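Local coordinates for surface presentation of antigens protein spaK (Salmonella typhimurium, PDB 2FM8) that stores type III secretion effectors such as SipA, SopA, SopE and SopE2 in the bacterial cytoplasm and keeps them competent for secretion into host cells, at residues A[81-86]-A[100-105]; A[52-57]-A[117-122]. All coordinates share one frame; numbering follows the deposited sequence.

Interaction 1: A[81-86]-A[100-105]; sequences CHFARG and LKALVH
Phe83 O takes the backbone N-H of His105 in a nearly straight bond of 2.8 Å, the donor standing 28° out of the carbonyl plane. The same oxygen is also approached by Val104 CA, whose C-H makes a weaker contact at 3.5 Å. Two residues on, Arg85 N returns a bond to Leu103 O, 2.8 Å long and nearly in line with the carbonyl. These two bonds enclose Ala84 and Val104 in a single bridge, CA to CA 4.6 Å, at the last residue of the type I turn that starts at Cys81. Beside the bridge, the aliphatic part of Arg85 crosses Leu103 at a slant, and CD lies 3.7 Å from Leu103 CD2. The arginine chain is extended from CG to NE, which carries its guanidinium past the leucine toward a neighbouring subunit, where Arg85 of that copy lies close. With CG set between backbone N and carbonyl carbon (chi1 58°), the Phe83 ring brings CE1, at its edge, to 4.0 Å from Ala102 CB. Cys81 SG covers one face of this ring over its centre, and Phe108 and Ala118 also touch its side chain. The imidazole of His105 is held by ND1 to Asp107 N. Main-chain bonds therefore fasten the loop after helix 62-78 to residues 103-105, while apolar contacts set the Phe83 ring against Ala102 and helix 112-132.

Interaction 2: A[52-57]-A[117-122]; sequences VWIWAQ and TALNGF
Ile54 is the first residue of strand 52-57 to meet helix 117-122, and it touches three helix side chains with its two branches. Its CG2 methyl, anti to the backbone N, sits over the centre of the Phe122 ring, 3.5 Å from the centroid and 14° off the normal, a CH-pi contact. The other branch, CG1 to CD1, runs toward the preceding turn of the helix: CD1 reaches Leu119 CD2 at 4.0 Å, the two side chains crossing at about a right angle, and lies 4.3 Å from Ala118 CB. Trp55 turns its indole to the other side of the sheet, so its backbone does the touching, with CA 3.7 Å from Phe122 CZ. At Ala56 the side chain again faces the helix, and its CB meets Phe122 CE2 at 4.1 Å. With CG anti to its own backbone N (chi1 -168°), Phe122 sends its ring in toward the strand on a slant, CZ foremost, to the backbone at Trp55. Helix and strand run nearly parallel, at 18°, with their axes 9.9 Å apart. Trp53 and Trp55, on the face away from the helix, pack on apolar side chains of another protein's chain; Leu119, on the helix, also touches that chain. Methyl groups, one aromatic ring and strand backbone thus join helix to antiparallel sheet at the buried centre of this chaperone, with no polar bond between the segments.

How the interactions relate
Both interactions are largely buried, but interaction 2 sits almost at the centre of the chain, while interaction 1 lies farther out and includes two partly exposed residues, Arg85 and His105, the former close to Arg85 of the second subunit. Strands 51-57 and 97-103 are neighbours in the antiparallel sheet, so the two contacts share a seam: Ala102 N lies 2.7 Å from Ile54 O and Leu100 N 2.9 Å from Ala56 O, both probable hydrogen bonds. On the helix side, Phe83 CZ packs 3.4 Å from Phe122 N. Interaction 1 ties a loop to strand 97-103 and the residues that follow through backbone bonds, whereas interaction 2 seats helix 112-132 on the sheet by apolar side chains.

Interaction 1: A[81-86]-A[100-105]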
ATOM      1  N   CYS A  81      -8.496 -17.944   5.557  1.00 33.70           N
ATOM      2  CA  CYS A  81      -9.508 -17.905   6.594  1.00 34.27           C
ATOM      3  C   CYS A  81     -10.689 -18.734   6.098  1.00 34.50           C
ATOM      4  O   CYS A  81     -11.388 -18.336   5.154  1.00 34.90           O
ATOM      5  CB  CYS A  81      -9.925 -16.477   6.865  1.00 33.90           C
ATOM      6  SG  CYS A  81     -11.235 -16.353   8.033  1.00 35.62           S
ATOM      7  N   HIS A  82     -10.895 -19.872   6.741  1.00 34.08           N
ATOM      8  CA  HIS A  82     -11.858 -20.871   6.284  1.00 34.42           C
ATOM      9  C   HIS A  82     -13.326 -20.421   6.373  1.00 33.28           C
ATOM     10  O   HIS A  82     -14.159 -21.024   5.725  1.00 32.79           O
ATOM     11  CB  HIS A  82     -11.710 -22.190   7.080  1.00 35.83           C
ATOM     12  CG  HIS A  82     -10.357 -22.832   6.975  1.00 39.18           C
ATOM     13  ND1 HIS A  82      -9.826 -23.279   5.782  1.00 43.33           N
ATOM     14  CD2 HIS A  82      -9.436 -23.127   7.929  1.00 44.15           C
ATOM     15  CE1 HIS A  82      -8.631 -23.806   6.001  1.00 44.42           C
ATOM     16  NE2 HIS A  82      -8.365 -23.719   7.296  1.00 44.00           N
ATOM     17  N   PHE A  83     -13.640 -19.391   7.157  1.00 31.93           N
ATOM     18  CA  PHE A  83     -15.050 -18.971   7.359  1.00 32.00           C
ATOM     19  C   PHE A  83     -15.436 -17.696   6.579  1.00 31.85           C
ATOM     20  O   PHE A  83     -16.582 -17.228   6.643  1.00 32.75           O
ATOM     21  CB  PHE A  83     -15.410 -18.856   8.862  1.00 31.08           C
ATOM     22  CG  PHE A  83     -14.545 -17.891   9.624  1.00 30.33           C
ATOM     23  CD1 PHE A  83     -14.805 -16.531   9.595  1.00 30.73           C
ATOM     24  CD2 PHE A  83     -13.447 -18.339  10.341  1.00 30.00           C
ATOM     25  CE1 PHE A  83     -13.982 -15.635  10.274  1.00 31.21           C
ATOM     26  CE2 PHE A  83     -12.622 -17.443  11.015  1.00 30.18           C
ATOM     27  CZ  PHE A  83     -12.897 -16.100  10.985  1.00 30.18           C
ATOM     28  N   ALA A  84     -14.487 -17.163   5.823  1.00 31.75           N
ATOM     29  CA  ALA A  84     -14.697 -15.969   5.033  1.00 31.80           C
ATOM     30  C   ALA A  84     -14.988 -16.325   3.572  1.00 31.84           C
ATOM     31  O   ALA A  84     -14.439 -17.289   3.013  1.00 30.82           O
ATOM     32  CB  ALA A  84     -13.476 -15.056   5.113  1.00 31.16           C
ATOM     33  N   ARG A  85     -15.852 -15.530   2.961  1.00 32.05           N
ATOM     34  CA  ARG A  85     -16.053 -15.608   1.529  1.00 32.80           C
ATOM     35  C   ARG A  85     -14.734 -15.306   0.872  1.00 32.61           C
ATOM     36  O   ARG A  85     -14.065 -14.392   1.275  1.00 33.92           O
ATOM     37  CB  ARG A  85     -17.042 -14.562   1.064  1.00 33.54           C
ATOM     38  CG  ARG A  85     -18.419 -14.956   1.208  1.00 35.68           C
ATOM     39  CD  ARG A  85     -19.226 -14.196   0.229  1.00 38.06           C
ATOM     40  NE  ARG A  85     -20.657 -14.345   0.486  1.00 39.61           N
ATOM     41  CZ  ARG A  85     -21.431 -15.293  -0.039  1.00 41.18           C
ATOM     42  NH1 ARG A  85     -20.930 -16.238  -0.830  1.00 41.20           N
ATOM     43  NH2 ARG A  85     -22.724 -15.308   0.255  1.00 41.91           N
ATOM     44  N   GLY A  86     -14.356 -16.091  -0.120  1.00 31.89           N
ATOM     45  CA  GLY A  86     -13.081 -15.900  -0.791  1.00 31.32           C
ATOM     46  C   GLY A  86     -11.909 -16.529  -0.065  1.00 30.90           C
ATOM     47  O   GLY A  86     -10.798 -16.501  -0.577  1.00 30.60           O
ATOM     48  N   LEU A 100      -9.768  -4.993  10.401  1.00 31.80           N
ATOM     49  CA  LEU A 100      -9.760  -6.383   9.985  1.00 31.25           C
ATOM     50  C   LEU A 100     -11.212  -6.798   9.792  1.00 30.74           C
ATOM     51  O   LEU A 100     -12.034  -6.576  10.675  1.00 28.43           O
ATOM     52  CB  LEU A 100      -9.116  -7.270  11.058  1.00 31.01           C
ATOM     53  CG  LEU A 100      -9.027  -8.770  10.729  1.00 31.23           C
ATOM     54  CD1 LEU A 100      -8.050  -8.964   9.536  1.00 30.14           C
ATOM     55  CD2 LEU A 100      -8.583  -9.582  11.957  1.00 32.09           C
ATOM     56  N   LYS A 101     -11.517  -7.430   8.666  1.00 30.74           N
ATOM     57  CA  LYS A 101     -12.924  -7.677   8.301  1.00 31.00           C
ATOM     58  C   LYS A 101     -13.068  -9.080   7.732  1.00 30.75           C
ATOM     59  O   LYS A 101     -12.238  -9.515   6.923  1.00 30.78           O
ATOM     60  CB  LYS A 101     -13.411  -6.723   7.193  1.00 30.87           C
ATOM     61  CG  LYS A 101     -13.131  -5.269   7.379  1.00 33.28           C
ATOM     62  CD  LYS A 101     -13.864  -4.414   6.303  1.00 33.87           C
ATOM     63  CE  LYS A 101     -13.304  -4.517   4.897  1.00 37.35           C
ATOM     64  NZ  LYS A 101     -14.042  -3.597   3.848  1.00 37.27           N
ATOM     65  N   ALA A 102     -14.145  -9.744   8.113  1.00 29.97           N
ATOM     66  CA  ALA A 102     -14.537 -11.021   7.545  1.00 29.94           C
ATOM     67  C   ALA A 102     -15.942 -10.893   6.955  1.00 30.19           C
ATOM     68  O   ALA A 102     -16.898 -10.548   7.677  1.00 30.63           O
ATOM     69  CB  ALA A 102     -14.525 -12.078   8.621  1.00 29.90           C
ATOM     70  N   LEU A 103     -16.058 -11.105   5.652  1.00 29.24           N
ATOM     71  CA  LEU A 103     -17.340 -11.280   5.020  1.00 29.54           C
ATOM     72  C   LEU A 103     -17.642 -12.742   5.206  1.00 29.05           C
ATOM     73  O   LEU A 103     -17.081 -13.582   4.542  1.00 28.22           O
ATOM     74  CB  LEU A 103     -17.275 -10.920   3.524  1.00 30.03           C
ATOM     75  CG  LEU A 103     -18.541 -11.169   2.698  1.00 30.15           C
ATOM     76  CD1 LEU A 103     -19.683 -10.382   3.263  1.00 31.27           C
ATOM     77  CD2 LEU A 103     -18.316 -10.807   1.250  1.00 30.72           C
ATOM     78  N   VAL A 104     -18.532 -13.048   6.132  1.00 29.62           N
ATOM     79  CA  VAL A 104     -18.749 -14.427   6.546  1.00 30.11           C
ATOM     80  C   VAL A 104     -19.443 -15.270   5.463  1.00 30.46           C
ATOM     81  O   VAL A 104     -20.476 -14.873   4.920  1.00 29.87           O
ATOM     82  CB  VAL A 104     -19.601 -14.505   7.801  1.00 29.89           C
ATOM     83  CG1 VAL A 104     -19.712 -15.944   8.271  1.00 29.53           C
ATOM     84  CG2 VAL A 104     -19.019 -13.620   8.917  1.00 31.82           C
ATOM     85  N   HIS A 105     -18.893 -16.453   5.205  1.00 30.78           N
ATOM     86  CA  HIS A 105     -19.484 -17.356   4.242  1.00 31.47           C
ATOM     87  C   HIS A 105     -20.799 -17.897   4.834  1.00 31.87           C
ATOM     88  O   HIS A 105     -20.839 -18.198   6.009  1.00 31.89           O
ATOM     89  CB  HIS A 105     -18.506 -18.492   3.926  1.00 31.97           C
ATOM     90  CG  HIS A 105     -18.922 -19.333   2.753  1.00 31.81           C
ATOM     91  ND1 HIS A 105     -19.999 -20.189   2.799  1.00 33.54           N
ATOM     92  CD2 HIS A 105     -18.422 -19.423   1.497  1.00 32.03           C
ATOM     93  CE1 HIS A 105     -20.136 -20.784   1.623  1.00 34.43           C
ATOM     94  NE2 HIS A 105     -19.194 -20.333   0.815  1.00 31.53           N
TER

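Interaction 2: A[52-57]-A[117-122]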
ATOM      1  N   VAL A  52     -23.309 -10.805   6.092  1.00 36.77           N
ATOM      2  CA  VAL A  52     -22.878 -10.712   7.475  1.00 36.08           C
ATOM      3  C   VAL A  52     -21.374 -10.413   7.568  1.00 34.45           C
ATOM      4  O   VAL A  52     -20.549 -11.158   7.050  1.00 33.89           O
ATOM      5  CB  VAL A  52     -23.222 -11.966   8.255  1.00 36.16           C
ATOM      6  CG1 VAL A  52     -22.707 -11.855   9.680  1.00 37.11           C
ATOM      7  CG2 VAL A  52     -24.745 -12.149   8.265  1.00 38.15           C
ATOM      8  N   TRP A  53     -21.047  -9.310   8.229  1.00 32.61           N
ATOM      9  CA  TRP A  53     -19.678  -8.912   8.455  1.00 32.54           C
ATOM     10  C   TRP A  53     -19.264  -8.985   9.933  1.00 31.77           C
ATOM     11  O   TRP A  53     -19.998  -8.556  10.830  1.00 29.94           O
ATOM     12  CB  TRP A  53     -19.489  -7.468   7.998  1.00 32.33           C
ATOM     13  CG  TRP A  53     -19.537  -7.235   6.526  1.00 32.23           C
ATOM     14  CD1 TRP A  53     -20.632  -6.945   5.798  1.00 31.85           C
ATOM     15  CD2 TRP A  53     -18.427  -7.214   5.614  1.00 32.24           C
ATOM     16  NE1 TRP A  53     -20.302  -6.759   4.499  1.00 30.93           N
ATOM     17  CE2 TRP A  53     -18.947  -6.912   4.350  1.00 32.26           C
ATOM     18  CE3 TRP A  53     -17.049  -7.412   5.749  1.00 31.55           C
ATOM     19  CZ2 TRP A  53     -18.140  -6.813   3.207  1.00 32.80           C
ATOM     20  CZ3 TRP A  53     -16.239  -7.322   4.610  1.00 31.61           C
ATOM     21  CH2 TRP A  53     -16.783  -7.021   3.364  1.00 32.45           C
ATOM     22  N   ILE A  54     -18.061  -9.499  10.169  1.00 31.38           N
ATOM     23  CA  ILE A  54     -17.414  -9.406  11.484  1.00 31.12           C
ATOM     24  C   ILE A  54     -16.194  -8.529  11.271  1.00 31.17           C
ATOM     25  O   ILE A  54     -15.439  -8.748  10.310  1.00 31.42           O
ATOM     26  CB  ILE A  54     -16.979 -10.797  12.003  1.00 30.28           C
ATOM     27  CG1 ILE A  54     -18.174 -11.736  12.141  1.00 30.12           C
ATOM     28  CG2 ILE A  54     -16.246 -10.709  13.363  1.00 30.70           C
ATOM     29  CD1 ILE A  54     -17.730 -13.217  12.268  1.00 31.76           C
ATOM     30  N   TRP A  55     -15.994  -7.529  12.119  1.00 30.71           N
ATOM     31  CA  TRP A  55     -14.817  -6.687  11.953  1.00 31.15           C
ATOM     32  C   TRP A  55     -14.348  -6.072  13.258  1.00 30.51           C
ATOM     33  O   TRP A  55     -15.032  -6.142  14.268  1.00 29.33           O
ATOM     34  CB  TRP A  55     -15.056  -5.616  10.900  1.00 32.11           C
ATOM     35  CG  TRP A  55     -15.767  -4.385  11.357  1.00 33.13           C
ATOM     36  CD1 TRP A  55     -15.194  -3.186  11.773  1.00 34.35           C
ATOM     37  CD2 TRP A  55     -17.166  -4.193  11.420  1.00 33.07           C
ATOM     38  NE1 TRP A  55     -16.167  -2.280  12.080  1.00 35.37           N
ATOM     39  CE2 TRP A  55     -17.390  -2.870  11.886  1.00 34.04           C
ATOM     40  CE3 TRP A  55     -18.255  -4.999  11.125  1.00 33.43           C
ATOM     41  CZ2 TRP A  55     -18.651  -2.349  12.058  1.00 34.55           C
ATOM     42  CZ3 TRP A  55     -19.506  -4.488  11.302  1.00 34.94           C
ATOM     43  CH2 TRP A  55     -19.707  -3.172  11.759  1.00 35.76           C
ATOM     44  N   ALA A  56     -13.154  -5.516  13.209  1.00 30.25           N
ATOM     45  CA  ALA A  56     -12.543  -4.823  14.335  1.00 31.41           C
ATOM     46  C   ALA A  56     -11.589  -3.766  13.814  1.00 31.93           C
ATOM     47  O   ALA A  56     -10.826  -4.022  12.887  1.00 32.41           O
ATOM     48  CB  ALA A  56     -11.794  -5.802  15.224  1.00 29.85           C
ATOM     49  N   GLN A  57     -11.631  -2.585  14.411  1.00 33.22           N
ATOM     50  CA  GLN A  57     -10.546  -1.607  14.269  1.00 34.68           C
ATOM     51  C   GLN A  57      -9.336  -2.028  15.070  1.00 35.08           C
ATOM     52  O   GLN A  57      -9.472  -2.552  16.171  1.00 36.08           O
ATOM     53  CB  GLN A  57     -11.014  -0.231  14.719  1.00 34.97           C
ATOM     54  CG  GLN A  57     -12.051   0.348  13.799  1.00 37.00           C
ATOM     55  CD  GLN A  57     -12.594   1.656  14.317  1.00 38.78           C
ATOM     56  OE1 GLN A  57     -12.037   2.236  15.257  1.00 44.95           O
ATOM     57  NE2 GLN A  57     -13.672   2.149  13.697  1.00 41.53           N
ATOM     58  N   THR A 117     -17.764 -21.019  15.453  1.00 29.90           N
ATOM     59  CA  THR A 117     -16.487 -21.294  14.793  1.00 30.18           C
ATOM     60  C   THR A 117     -15.933 -20.036  14.125  1.00 30.49           C
ATOM     61  O   THR A 117     -14.735 -19.734  14.239  1.00 30.11           O
ATOM     62  CB  THR A 117     -16.635 -22.431  13.763  1.00 30.15           C
ATOM     63  OG1 THR A 117     -16.922 -23.659  14.466  1.00 31.25           O
ATOM     64  CG2 THR A 117     -15.378 -22.596  12.902  1.00 30.84           C
ATOM     65  N   ALA A 118     -16.809 -19.306  13.435  1.00 30.07           N
ATOM     66  CA  ALA A 118     -16.419 -18.057  12.810  1.00 29.72           C
ATOM     67  C   ALA A 118     -16.004 -17.003  13.842  1.00 29.63           C
ATOM     68  O   ALA A 118     -15.013 -16.320  13.640  1.00 27.39           O
ATOM     69  CB  ALA A 118     -17.564 -17.507  11.937  1.00 29.73           C
ATOM     70  N   LEU A 119     -16.781 -16.837  14.916  1.00 29.07           N
ATOM     71  CA  LEU A 119     -16.454 -15.810  15.907  1.00 29.67           C
ATOM     72  C   LEU A 119     -15.162 -16.089  16.676  1.00 28.96           C
ATOM     73  O   LEU A 119     -14.388 -15.172  16.953  1.00 28.15           O
ATOM     74  CB  LEU A 119     -17.580 -15.622  16.942  1.00 30.44           C
ATOM     75  CG  LEU A 119     -18.841 -14.863  16.551  1.00 32.34           C
ATOM     76  CD1 LEU A 119     -19.866 -14.881  17.742  1.00 33.54           C
ATOM     77  CD2 LEU A 119     -18.535 -13.467  16.152  1.00 34.46           C
ATOM     78  N   ASN A 120     -14.954 -17.347  17.061  1.00 28.92           N
ATOM     79  CA  ASN A 120     -13.752 -17.727  17.793  1.00 28.71           C
ATOM     80  C   ASN A 120     -12.529 -17.677  16.884  1.00 29.13           C
ATOM     81  O   ASN A 120     -11.436 -17.296  17.314  1.00 29.01           O
ATOM     82  CB  ASN A 120     -13.931 -19.115  18.391  1.00 28.79           C
ATOM     83  CG  ASN A 120     -14.831 -19.100  19.620  1.00 29.23           C
ATOM     84  OD1 ASN A 120     -14.438 -18.604  20.682  1.00 28.82           O
ATOM     85  ND2 ASN A 120     -16.034 -19.619  19.479  1.00 27.45           N
ATOM     86  N   GLY A 121     -12.727 -18.052  15.620  1.00 28.71           N
ATOM     87  CA  GLY A 121     -11.679 -17.949  14.627  1.00 29.20           C
ATOM     88  C   GLY A 121     -11.276 -16.493  14.404  1.00 28.82           C
ATOM     89  O   GLY A 121     -10.091 -16.165  14.350  1.00 29.99           O
ATOM     90  N   PHE A 122     -12.266 -15.624  14.292  1.00 28.28           N
ATOM     91  CA  PHE A 122     -12.013 -14.193  14.192  1.00 28.46           C
ATOM     92  C   PHE A 122     -11.266 -13.686  15.408  1.00 28.00           C
ATOM     93  O   PHE A 122     -10.321 -12.944  15.273  1.00 28.12           O
ATOM     94  CB  PHE A 122     -13.283 -13.373  13.978  1.00 28.22           C
ATOM     95  CG  PHE A 122     -13.001 -11.947  13.595  1.00 28.34           C
ATOM     96  CD1 PHE A 122     -12.921 -11.575  12.265  1.00 29.53           C
ATOM     97  CD2 PHE A 122     -12.783 -10.978  14.566  1.00 29.25           C
ATOM     98  CE1 PHE A 122     -12.617 -10.257  11.904  1.00 29.88           C
ATOM     99  CE2 PHE A 122     -12.502  -9.664  14.214  1.00 29.03           C
ATOM    100  CZ  PHE A 122     -12.417  -9.309  12.879  1.00 29.16           C
TER